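Local coordinates for protein (endonuclease) (Salmonella typhimurium, PDB 1BYR) that belongs to the PLD-like family and is an endonuclease, built on a mixed beta sheet flanked by helices, at residues L18-I23 / M43-A48. Sequence-based numbering, arbitrary orientation.
Sequences LVLSAI and MKALVA
Ile23 in segment 18-23 of helix 14-25 lies across from Leu46 in segment 43-48 of helix 40-51, their CA atoms 6.6 Å apart, where the two segments run nearly parallel at 14° with axes 9.8 Å apart. No hydrogen bond crosses the interface; the contact is mostly between apolar side chains, with one methyl also against a backbone carbonyl. Ala45 is the central piece: its short side chain points at the other helix and lets two larger residues close on it. From Leu20 only one branch arrives, CD2 resting 3.7 Å from Ala45 CB; its CB does not aim straight across, and the isobutyl group reaches over at its end. Ile23 faces the partner directly. At chi1 -65° its CG2 stands opposite the backbone N, and this branch meets segment 43-48, 3.9 Å from Ala45 CB and 3.5 Å from Ala45 O, so that a methyl group packs on backbone as well as on side chain. Leu46 adds CD2, 4.1 Å from Ile23 CG2, so that this methyl is touched by both Ala45 and Leu46. Here the two adjacent helices of the fold approach at Ala45. Around them, Leu18, Val19 and Ala22 pack on strand 122-128 of the mixed sheet, while Met43 and Val47 turn to helix 68-79, placing helix 40-51 between helices 14-25 and 68-79.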
ATOM      1  N   LEU A  18      12.421   7.083   3.481  1.00  9.50           N
ATOM      2  CA  LEU A  18      12.069   7.245   2.070  1.00  9.00           C
ATOM      3  C   LEU A  18      10.848   8.141   1.893  1.00  7.62           C
ATOM      4  O   LEU A  18      10.812   9.005   1.011  1.00  7.48           O
ATOM      5  CB  LEU A  18      11.801   5.868   1.427  1.00  7.23           C
ATOM      6  CG  LEU A  18      11.389   5.894  -0.044  1.00  7.63           C
ATOM      7  CD1 LEU A  18      12.376   6.743  -0.834  1.00  6.47           C
ATOM      8  CD2 LEU A  18      11.339   4.471  -0.601  1.00  5.96           C
ATOM      9  N   VAL A  19       9.837   7.929   2.729  1.00  7.29           N
ATOM     10  CA  VAL A  19       8.632   8.744   2.667  1.00  6.97           C
ATOM     11  C   VAL A  19       9.018  10.203   2.968  1.00  6.03           C
ATOM     12  O   VAL A  19       8.568  11.121   2.278  1.00  6.53           O
ATOM     13  CB  VAL A  19       7.575   8.230   3.685  1.00  7.39           C
ATOM     14  CG1 VAL A  19       6.400   9.202   3.769  1.00  7.49           C
ATOM     15  CG2 VAL A  19       7.088   6.840   3.262  1.00  7.60           C
ATOM     16  N   LEU A  20       9.860  10.411   3.979  1.00  5.85           N
ATOM     17  CA  LEU A  20      10.324  11.766   4.319  1.00  7.97           C
ATOM     18  C   LEU A  20      11.104  12.363   3.144  1.00  7.99           C
ATOM     19  O   LEU A  20      10.973  13.549   2.843  1.00  9.07           O
ATOM     20  CB  LEU A  20      11.198  11.742   5.579  1.00  4.21           C
ATOM     21  CG  LEU A  20      10.373  11.435   6.833  1.00  5.55           C
ATOM     22  CD1 LEU A  20      11.285  11.120   8.010  1.00  6.88           C
ATOM     23  CD2 LEU A  20       9.471  12.625   7.145  1.00  6.33           C
ATOM     24  N   SER A  21      11.888  11.529   2.459  1.00  7.77           N
ATOM     25  CA  SER A  21      12.672  11.959   1.300  1.00  7.81           C
ATOM     26  C   SER A  21      11.771  12.461   0.179  1.00  8.21           C
ATOM     27  O   SER A  21      12.089  13.432  -0.511  1.00  8.98           O
ATOM     28  CB  SER A  21      13.531  10.803   0.773  1.00  7.05           C
ATOM     29  OG  SER A  21      14.192  11.143  -0.434  1.00  7.55           O
ATOM     30  N   ALA A  22      10.638  11.804  -0.012  1.00  7.82           N
ATOM     31  CA  ALA A  22       9.718  12.223  -1.056  1.00  8.46           C
ATOM     32  C   ALA A  22       9.108  13.588  -0.723  1.00  8.99           C
ATOM     33  O   ALA A  22       9.014  14.458  -1.583  1.00  8.87           O
ATOM     34  CB  ALA A  22       8.607  11.172  -1.241  1.00  8.69           C
ATOM     35  N   ILE A  23       8.703  13.782   0.525  1.00  8.06           N
ATOM     36  CA  ILE A  23       8.106  15.046   0.920  1.00  7.57           C
ATOM     37  C   ILE A  23       9.154  16.157   0.860  1.00  8.57           C
ATOM     38  O   ILE A  23       8.903  17.237   0.341  1.00  6.87           O
ATOM     39  CB  ILE A  23       7.488  14.944   2.331  1.00  8.47           C
ATOM     40  CG1 ILE A  23       6.325  13.948   2.286  1.00  4.58           C
ATOM     41  CG2 ILE A  23       7.005  16.331   2.815  1.00  5.14           C
ATOM     42  CD1 ILE A  23       5.938  13.399   3.654  1.00  6.05           C
ATOM     43  N   MET A  43       4.011  15.126   9.657  1.00  8.57           N
ATOM     44  CA  MET A  43       3.373  16.446   9.719  1.00  7.89           C
ATOM     45  C   MET A  43       4.406  17.564   9.671  1.00  7.71           C
ATOM     46  O   MET A  43       4.240  18.540   8.940  1.00 10.31           O
ATOM     47  CB  MET A  43       2.532  16.572  10.990  1.00  8.68           C
ATOM     48  CG  MET A  43       1.544  15.406  11.195  1.00  9.86           C
ATOM     49  SD  MET A  43       0.483  15.063   9.745  1.00 10.87           S
ATOM     50  CE  MET A  43       0.109  13.278  10.040  1.00 11.07           C
ATOM     51  N   LYS A  44       5.483  17.420  10.432  1.00  7.86           N
ATOM     52  CA  LYS A  44       6.534  18.429  10.455  1.00  8.17           C
ATOM     53  C   LYS A  44       7.125  18.608   9.082  1.00  9.92           C
ATOM     54  O   LYS A  44       7.421  19.736   8.665  1.00  9.15           O
ATOM     55  CB  LYS A  44       7.637  18.029  11.421  1.00  8.38           C
ATOM     56  CG  LYS A  44       7.285  18.287  12.873  1.00 11.21           C
ATOM     57  CD  LYS A  44       8.397  17.821  13.778  1.00 12.88           C
ATOM     58  CE  LYS A  44       7.836  17.311  15.075  1.00 14.95           C
ATOM     59  NZ  LYS A  44       8.787  17.635  16.165  1.00 20.51           N
ATOM     60  N   ALA A  45       7.306  17.493   8.375  1.00  9.15           N
ATOM     61  CA  ALA A  45       7.856  17.527   7.025  1.00  9.44           C
ATOM     62  C   ALA A  45       6.905  18.200   6.026  1.00  8.52           C
ATOM     63  O   ALA A  45       7.342  18.958   5.160  1.00  8.62           O
ATOM     64  CB  ALA A  45       8.202  16.098   6.551  1.00  6.98           C
ATOM     65  N   LEU A  46       5.606  17.932   6.146  1.00  8.77           N
ATOM     66  CA  LEU A  46       4.627  18.532   5.250  1.00  8.01           C
ATOM     67  C   LEU A  46       4.586  20.050   5.441  1.00  7.83           C
ATOM     68  O   LEU A  46       4.586  20.809   4.468  1.00  5.83           O
ATOM     69  CB  LEU A  46       3.234  17.924   5.484  1.00  6.45           C
ATOM     70  CG  LEU A  46       3.077  16.466   5.030  1.00  7.42           C
ATOM     71  CD1 LEU A  46       1.874  15.821   5.739  1.00  5.25           C
ATOM     72  CD2 LEU A  46       2.922  16.418   3.517  1.00  2.37           C
ATOM     73  N   VAL A  47       4.573  20.500   6.692  1.00 10.28           N
ATOM     74  CA  VAL A  47       4.554  21.935   6.955  1.00 14.61           C
ATOM     75  C   VAL A  47       5.874  22.591   6.543  1.00 14.52           C
ATOM     76  O   VAL A  47       5.893  23.760   6.150  1.00 15.75           O
ATOM     77  CB  VAL A  47       4.244  22.232   8.442  1.00 14.93           C
ATOM     78  CG1 VAL A  47       3.090  21.357   8.926  1.00 15.80           C
ATOM     79  CG2 VAL A  47       5.471  22.002   9.278  1.00 20.52           C
ATOM     80  N   ALA A  48       6.978  21.857   6.611  1.00 13.50           N
ATOM     81  CA  ALA A  48       8.251  22.433   6.173  1.00 13.25           C
ATOM     82  C   ALA A  48       8.170  22.619   4.662  1.00 13.83           C
ATOM     83  O   ALA A  48       8.753  23.552   4.108  1.00 12.80           O
ATOM     84  CB  ALA A  48       9.421  21.528   6.522  1.00 13.08           C
TER